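Local atomic coordinates of Lon211 (Mycobacterium tuberculosis, PDB entry 6VBK), a protein that is the N-terminal domain of an ATP-dependent Lon protease and probably recognises and binds protein substrates for degradation. Residues B[6-18]-B[112-125]. Residues are numbered along the deposited sequence; the frame is centred on the assembly and turned at random.
Sequences LSMSETLTLPVLP and TTGPGAALWVEGTV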
ATOM      1  N   LEU B   6      11.529   4.192   1.387  1.00 57.93           N
ATOM      2  CA  LEU B   6      10.644   3.955   0.255  1.00 51.40           C
ATOM      3  C   LEU B   6       9.253   4.503   0.539  1.00 57.99           C
ATOM      4  O   LEU B   6       8.690   4.277   1.616  1.00 62.57           O
ATOM      5  CB  LEU B   6      10.562   2.459  -0.049  1.00 55.73           C
ATOM      6  CG  LEU B   6      11.834   1.760  -0.528  1.00 71.58           C
ATOM      7  CD1 LEU B   6      11.589   0.270  -0.685  1.00 76.61           C
ATOM      8  CD2 LEU B   6      12.299   2.366  -1.836  1.00 73.47           C
ATOM      9  N   SER B   7       8.697   5.220  -0.431  1.00 52.81           N
ATOM     10  CA  SER B   7       7.322   5.692  -0.336  1.00 56.75           C
ATOM     11  C   SER B   7       6.377   4.530  -0.623  1.00 51.75           C
ATOM     12  O   SER B   7       6.479   3.883  -1.671  1.00 54.68           O
ATOM     13  CB  SER B   7       7.086   6.843  -1.311  1.00 57.06           C
ATOM     14  OG  SER B   7       5.749   7.308  -1.237  1.00 68.71           O
ATOM     15  N   MET B   8       5.467   4.260   0.307  1.00 53.98           N
ATOM     16  CA  MET B   8       4.522   3.157   0.193  1.00 59.77           C
ATOM     17  C   MET B   8       3.113   3.723   0.136  1.00 61.47           C
ATOM     18  O   MET B   8       2.694   4.446   1.047  1.00 64.25           O
ATOM     19  CB  MET B   8       4.663   2.186   1.367  1.00 69.56           C
ATOM     20  CG  MET B   8       3.676   1.028   1.347  1.00 74.88           C
ATOM     21  SD  MET B   8       4.224  -0.357   0.332  1.00 73.67           S
ATOM     22  CE  MET B   8       5.641  -0.923   1.272  1.00 74.39           C
ATOM     23  N   SER B   9       2.389   3.400  -0.928  1.00 57.48           N
ATOM     24  CA  SER B   9       1.001   3.809  -1.062  1.00 64.31           C
ATOM     25  C   SER B   9       0.076   2.722  -0.525  1.00 62.72           C
ATOM     26  O   SER B   9       0.423   1.539  -0.482  1.00 61.37           O
ATOM     27  CB  SER B   9       0.668   4.119  -2.521  1.00 59.88           C
ATOM     28  OG  SER B   9       1.440   5.206  -3.000  1.00 64.57           O
ATOM     29  N   GLU B  10      -1.115   3.141  -0.113  1.00 81.74           N
ATOM     30  CA  GLU B  10      -2.084   2.221   0.464  1.00 84.13           C
ATOM     31  C   GLU B  10      -2.789   1.434  -0.635  1.00 70.97           C
ATOM     32  O   GLU B  10      -3.074   1.963  -1.713  1.00 64.21           O
ATOM     33  CB  GLU B  10      -3.103   2.991   1.303  1.00100.25           C
ATOM     34  CG  GLU B  10      -3.442   2.338   2.632  1.00115.81           C
ATOM     35  CD  GLU B  10      -4.241   3.252   3.541  1.00119.38           C
ATOM     36  OE1 GLU B  10      -4.360   4.453   3.220  1.00117.78           O
ATOM     37  OE2 GLU B  10      -4.747   2.771   4.575  1.00120.59           O
ATOM     38  N   THR B  11      -3.064   0.161  -0.357  1.00 81.94           N
ATOM     39  CA  THR B  11      -3.747  -0.720  -1.297  1.00 71.48           C
ATOM     40  C   THR B  11      -5.190  -0.911  -0.850  1.00 76.67           C
ATOM     41  O   THR B  11      -5.444  -1.386   0.263  1.00 83.67           O
ATOM     42  CB  THR B  11      -3.037  -2.070  -1.407  1.00 73.93           C
ATOM     43  OG1 THR B  11      -1.834  -1.921  -2.171  1.00 85.71           O
ATOM     44  CG2 THR B  11      -3.937  -3.095  -2.083  1.00 67.14           C
ATOM     45  N   LEU B  12      -6.129  -0.537  -1.713  1.00 81.27           N
ATOM     46  CA  LEU B  12      -7.548  -0.686  -1.434  1.00 74.16           C
ATOM     47  C   LEU B  12      -8.077  -1.998  -2.002  1.00 74.74           C
ATOM     48  O   LEU B  12      -7.530  -2.563  -2.951  1.00 60.44           O
ATOM     49  CB  LEU B  12      -8.344   0.479  -2.024  1.00 81.93           C
ATOM     50  CG  LEU B  12      -8.376   1.803  -1.264  1.00 85.78           C
ATOM     51  CD1 LEU B  12      -9.137   2.833  -2.072  1.00 88.02           C
ATOM     52  CD2 LEU B  12      -9.017   1.622   0.101  1.00 86.95           C
ATOM     53  N   THR B  13      -9.164  -2.474  -1.404  1.00 68.56           N
ATOM     54  CA  THR B  13      -9.891  -3.641  -1.887  1.00 57.75           C
ATOM     55  C   THR B  13     -11.328  -3.222  -2.157  1.00 51.54           C
ATOM     56  O   THR B  13     -12.038  -2.802  -1.235  1.00 62.82           O
ATOM     57  CB  THR B  13      -9.834  -4.787  -0.873  1.00 71.75           C
ATOM     58  OG1 THR B  13      -8.476  -5.216  -0.712  1.00 83.40           O
ATOM     59  CG2 THR B  13     -10.672  -5.959  -1.345  1.00 66.84           C
ATOM     60  N   LEU B  14     -11.751  -3.323  -3.413  1.00 54.86           N
ATOM     61  CA  LEU B  14     -13.043  -2.811  -3.845  1.00 54.13           C
ATOM     62  C   LEU B  14     -13.727  -3.817  -4.757  1.00 48.68           C
ATOM     63  O   LEU B  14     -13.055  -4.570  -5.472  1.00 51.02           O
ATOM     64  CB  LEU B  14     -12.893  -1.475  -4.589  1.00 48.56           C
ATOM     65  CG  LEU B  14     -12.248  -0.323  -3.816  1.00 44.82           C
ATOM     66  CD1 LEU B  14     -11.881   0.807  -4.760  1.00 59.10           C
ATOM     67  CD2 LEU B  14     -13.180   0.168  -2.718  1.00 54.24           C
ATOM     68  N   PRO B  15     -15.059  -3.850  -4.756  1.00 56.78           N
ATOM     69  CA  PRO B  15     -15.773  -4.681  -5.730  1.00 51.13           C
ATOM     70  C   PRO B  15     -15.807  -4.006  -7.092  1.00 58.30           C
ATOM     71  O   PRO B  15     -15.966  -2.788  -7.201  1.00 55.54           O
ATOM     72  CB  PRO B  15     -17.177  -4.799  -5.128  1.00 57.34           C
ATOM     73  CG  PRO B  15     -17.348  -3.531  -4.362  1.00 60.44           C
ATOM     74  CD  PRO B  15     -15.981  -3.157  -3.838  1.00 60.92           C
ATOM     75  N   VAL B  16     -15.651  -4.812  -8.136  1.00 51.25           N
ATOM     76  CA  VAL B  16     -15.587  -4.291  -9.497  1.00 56.80           C
ATOM     77  C   VAL B  16     -17.000  -4.111 -10.034  1.00 60.27           C
ATOM     78  O   VAL B  16     -17.774  -5.072 -10.119  1.00 55.18           O
ATOM     79  CB  VAL B  16     -14.768  -5.217 -10.407  1.00 58.44           C
ATOM     80  CG1 VAL B  16     -14.878  -4.763 -11.854  1.00 59.59           C
ATOM     81  CG2 VAL B  16     -13.317  -5.241  -9.966  1.00 57.97           C
ATOM     82  N   LEU B  17     -17.326  -2.870 -10.392  1.00 45.06           N
ATOM     83  CA  LEU B  17     -18.631  -2.570 -11.030  1.00 52.18           C
ATOM     84  C   LEU B  17     -18.329  -2.320 -12.507  1.00 58.26           C
ATOM     85  O   LEU B  17     -17.869  -1.222 -12.837  1.00 64.22           O
ATOM     86  CB  LEU B  17     -19.275  -1.352 -10.364  1.00 55.29           C
ATOM     87  CG  LEU B  17     -20.783  -1.225 -10.568  1.00 58.14           C
ATOM     88  CD1 LEU B  17     -21.403  -0.323  -9.515  1.00 53.29           C
ATOM     89  CD2 LEU B  17     -21.097  -0.718 -11.964  1.00 64.88           C
ATOM     90  N   PRO B  18     -18.484  -3.328 -13.390  1.00 64.23           N
ATOM     91  CA  PRO B  18     -18.154  -3.174 -14.804  1.00 63.19           C
ATOM     92  C   PRO B  18     -19.103  -2.243 -15.569  1.00 64.11           C
ATOM     93  O   PRO B  18     -20.288  -2.294 -15.337  1.00 69.82           O
ATOM     94  CB  PRO B  18     -18.289  -4.603 -15.346  1.00 76.22           C
ATOM     95  CG  PRO B  18     -19.312  -5.238 -14.440  1.00 72.47           C
ATOM     96  CD  PRO B  18     -19.016  -4.652 -13.077  1.00 65.72           C
ATOM     97  N   THR B 112      -8.469 -10.484  -5.390  1.00 82.32           N
ATOM     98  CA  THR B 112      -8.586 -10.892  -3.994  1.00 91.75           C
ATOM     99  C   THR B 112     -10.013 -11.372  -3.750  1.00 78.64           C
ATOM    100  O   THR B 112     -10.762 -11.639  -4.696  1.00 77.43           O
ATOM    101  CB  THR B 112      -8.177  -9.736  -3.064  1.00 87.47           C
ATOM    102  OG1 THR B 112      -8.347 -10.136  -1.698  1.00 90.60           O
ATOM    103  CG2 THR B 112      -9.027  -8.505  -3.341  1.00 71.09           C
ATOM    104  N   THR B 113     -10.390 -11.483  -2.479  1.00 72.12           N
ATOM    105  CA  THR B 113     -11.693 -11.987  -2.082  1.00 76.08           C
ATOM    106  C   THR B 113     -12.424 -10.949  -1.241  1.00 72.83           C
ATOM    107  O   THR B 113     -11.822 -10.013  -0.707  1.00 76.67           O
ATOM    108  CB  THR B 113     -11.567 -13.298  -1.293  1.00 85.83           C
ATOM    109  OG1 THR B 113     -10.812 -13.069  -0.098  1.00 85.08           O
ATOM    110  CG2 THR B 113     -10.868 -14.358  -2.131  1.00 92.63           C
ATOM    111  N   GLY B 114     -13.738 -11.129  -1.131  1.00 75.90           N
ATOM    112  CA  GLY B 114     -14.575 -10.246  -0.354  1.00 74.51           C
ATOM    113  C   GLY B 114     -15.998 -10.758  -0.251  1.00 77.58           C
ATOM    114  O   GLY B 114     -16.368 -11.761  -0.871  1.00 76.71           O
ATOM    115  N   PRO B 115     -16.826 -10.076   0.536  1.00 80.91           N
ATOM    116  CA  PRO B 115     -18.221 -10.506   0.698  1.00 85.14           C
ATOM    117  C   PRO B 115     -19.017 -10.309  -0.584  1.00 88.66           C
ATOM    118  O   PRO B 115     -18.592  -9.638  -1.526  1.00 90.99           O
ATOM    119  CB  PRO B 115     -18.740  -9.608   1.824  1.00 69.28           C
ATOM    120  CG  PRO B 115     -17.878  -8.388   1.754  1.00 75.40           C
ATOM    121  CD  PRO B 115     -16.518  -8.880   1.338  1.00 85.63           C
ATOM    122  N   GLY B 116     -20.199 -10.921  -0.609  1.00 88.76           N
ATOM    123  CA  GLY B 116     -21.080 -10.817  -1.754  1.00 78.82           C
ATOM    124  C   GLY B 116     -20.625 -11.668  -2.926  1.00 74.34           C
ATOM    125  O   GLY B 116     -19.646 -12.414  -2.865  1.00 77.03           O
ATOM    126  N   ALA B 117     -21.364 -11.540  -4.026  1.00 74.87           N
ATOM    127  CA  ALA B 117     -21.103 -12.299  -5.242  1.00 81.61           C
ATOM    128  C   ALA B 117     -20.296 -11.513  -6.266  1.00 75.52           C
ATOM    129  O   ALA B 117     -20.140 -11.975  -7.402  1.00 83.20           O
ATOM    130  CB  ALA B 117     -22.421 -12.766  -5.864  1.00 76.16           C
ATOM    131  N   ALA B 118     -19.782 -10.346  -5.896  1.00 78.00           N
ATOM    132  CA  ALA B 118     -19.045  -9.500  -6.820  1.00 73.99           C
ATOM    133  C   ALA B 118     -17.577  -9.909  -6.890  1.00 75.05           C
ATOM    134  O   ALA B 118     -17.050 -10.593  -6.009  1.00 71.14           O
ATOM    135  CB  ALA B 118     -19.155  -8.032  -6.409  1.00 61.54           C
ATOM    136  N   LEU B 119     -16.922  -9.475  -7.963  1.00 71.38           N
ATOM    137  CA  LEU B 119     -15.494  -9.699  -8.132  1.00 74.53           C
ATOM    138  C   LEU B 119     -14.712  -8.619  -7.397  1.00 65.91           C
ATOM    139  O   LEU B 119     -14.983  -7.424  -7.560  1.00 57.62           O
ATOM    140  CB  LEU B 119     -15.129  -9.707  -9.616  1.00 80.19           C
ATOM    141  CG  LEU B 119     -13.641  -9.670  -9.969  1.00 85.15           C
ATOM    142  CD1 LEU B 119     -12.906 -10.863  -9.375  1.00 92.38           C
ATOM    143  CD2 LEU B 119     -13.458  -9.620 -11.478  1.00 92.75           C
ATOM    144  N   TRP B 120     -13.746  -9.039  -6.587  1.00 65.81           N
ATOM    145  CA  TRP B 120     -12.934  -8.131  -5.793  1.00 69.79           C
ATOM    146  C   TRP B 120     -11.516  -8.078  -6.343  1.00 69.55           C
ATOM    147  O   TRP B 120     -10.949  -9.106  -6.726  1.00 70.76           O
ATOM    148  CB  TRP B 120     -12.906  -8.564  -4.325  1.00 64.87           C
ATOM    149  CG  TRP B 120     -14.225  -8.419  -3.630  1.00 63.60           C
ATOM    150  CD1 TRP B 120     -15.278  -9.285  -3.679  1.00 83.95           C
ATOM    151  CD2 TRP B 120     -14.629  -7.345  -2.773  1.00 59.46           C
ATOM    152  NE1 TRP B 120     -16.315  -8.815  -2.909  1.00 69.39           N
ATOM    153  CE2 TRP B 120     -15.941  -7.625  -2.341  1.00 60.42           C
ATOM    154  CE3 TRP B 120     -14.009  -6.173  -2.331  1.00 69.88           C
ATOM    155  CZ2 TRP B 120     -16.642  -6.776  -1.490  1.00 67.14           C
ATOM    156  CZ3 TRP B 120     -14.707  -5.333  -1.483  1.00 58.90           C
ATOM    157  CH2 TRP B 120     -16.010  -5.637  -1.074  1.00 64.41           C
ATOM    158  N   VAL B 121     -10.950  -6.871  -6.386  1.00 57.54           N
ATOM    159  CA  VAL B 121      -9.574  -6.660  -6.816  1.00 64.74           C
ATOM    160  C   VAL B 121      -8.902  -5.705  -5.840  1.00 69.01           C
ATOM    161  O   VAL B 121      -9.555  -4.916  -5.153  1.00 66.57           O
ATOM    162  CB  VAL B 121      -9.476  -6.102  -8.256  1.00 73.00           C
ATOM    163  CG1 VAL B 121     -10.134  -7.048  -9.251  1.00 77.82           C
ATOM    164  CG2 VAL B 121     -10.093  -4.714  -8.335  1.00 67.21           C
ATOM    165  N   GLU B 122      -7.578  -5.791  -5.780  1.00 73.62           N
ATOM    166  CA  GLU B 122      -6.785  -4.835  -5.025  1.00 84.23           C
ATOM    167  C   GLU B 122      -6.398  -3.667  -5.921  1.00 81.67           C
ATOM    168  O   GLU B 122      -6.159  -3.831  -7.121  1.00 76.98           O
ATOM    169  CB  GLU B 122      -5.532  -5.495  -4.448  1.00 78.03           C
ATOM    170  CG  GLU B 122      -5.818  -6.516  -3.360  1.00 85.64           C
ATOM    171  CD  GLU B 122      -4.556  -7.124  -2.782  1.00100.30           C
ATOM    172  OE1 GLU B 122      -3.461  -6.839  -3.314  1.00104.31           O
ATOM    173  OE2 GLU B 122      -4.657  -7.885  -1.799  1.00106.15           O
ATOM    174  N   GLY B 123      -6.345  -2.478  -5.328  1.00 78.89           N
ATOM    175  CA  GLY B 123      -6.047  -1.282  -6.093  1.00 87.22           C
ATOM    176  C   GLY B 123      -5.341  -0.241  -5.252  1.00 86.76           C
ATOM    177  O   GLY B 123      -5.365  -0.283  -4.018  1.00 81.06           O
ATOM    178  N   THR B 124      -4.717   0.710  -5.945  1.00 75.54           N
ATOM    179  CA  THR B 124      -3.939   1.767  -5.312  1.00 67.87           C
ATOM    180  C   THR B 124      -4.452   3.117  -5.788  1.00 67.69           C
ATOM    181  O   THR B 124      -4.505   3.370  -6.995  1.00 70.47           O
ATOM    182  CB  THR B 124      -2.451   1.622  -5.633  1.00 77.66           C
ATOM    183  OG1 THR B 124      -1.974   0.372  -5.125  1.00 83.50           O
ATOM    184  CG2 THR B 124      -1.658   2.758  -5.007  1.00 85.02           C
ATOM    185  N   VAL B 125      -4.827   3.979  -4.840  1.00 61.12           N
ATOM    186  CA  VAL B 125      -5.226   5.335  -5.191  1.00 55.05           C
ATOM    187  C   VAL B 125      -4.038   6.059  -5.805  1.00 68.65           C
ATOM    188  O   VAL B 125      -2.937   6.068  -5.242  1.00 82.41           O
ATOM    189  CB  VAL B 125      -5.757   6.081  -3.959  1.00 73.22           C
ATOM    190  CG1 VAL B 125      -6.229   7.475  -4.347  1.00 66.48           C
ATOM    191  CG2 VAL B 125      -6.879   5.297  -3.310  1.00 65.92           C
TER
HETATM  192  O   HOH W   1     -18.058  -7.884 -10.027  1.00 59.94           O
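Pro-15 lies over one face of the Trp-120 indole, a CH-pi contact with CD 3.9 Å from the centroid of the six-membered ring. Both side chains leave their strands in the same direction. Trp-120 CG stands anti to its own carbonyl carbon (chi1 -68°), and chi2 of 81° turns the ring flat against the proline. Gly-114 CA covers the opposite face, near the rim. Close to the ring plane, NE1 donates to Pro-115 O at 2.8 Å in a bent bond, which with the covered faces limits rotation of the indole. Thr-13 extends this side of the sheet. Its CG2, anti to the backbone N, meets Thr-112 CG2 tip to tip at 3.6 Å and also touches Trp-120 CE3. Thr-11 CG2 then rests on Glu-122 CB at 3.7 Å.

Aliphatic contacts run along the side of the sheet that carries Leu-12, Leu-14 and Val-121. Val-16 CG2 lies across the Val-121 side chain, nearly perpendicular to it, and touches both of its methyls. Leu-12 CD1 meets Val-125 CG2 at 3.6 Å. Leu-67 and Val-69 of strand 65-70, which runs parallel to strand 9-19, pack against Leu-14 and Val-16.

The backbones form an antiparallel pair. Leu-12 faces Gly-123 and Leu-14 faces Val-121 as hydrogen-bonded pairs. Val-16 N continues the ladder to Leu-119 O at 2.8 Å, with an N-H...O angle of 164°, nearly straight. A water then accepts from Leu-119 N and donates to Val-16 O. Beyond the other end, Ser-9 pairs with a strand of the second subunit, carrying the sheet across the interface.

The contact thus joins strands 9-18 and 120-125 in the mixed sheet of the Lon substrate-binding domain. Backbone bonds set the register, while the indole ties the 113-118 loop to Pro-15 through one polar bond and two covered faces.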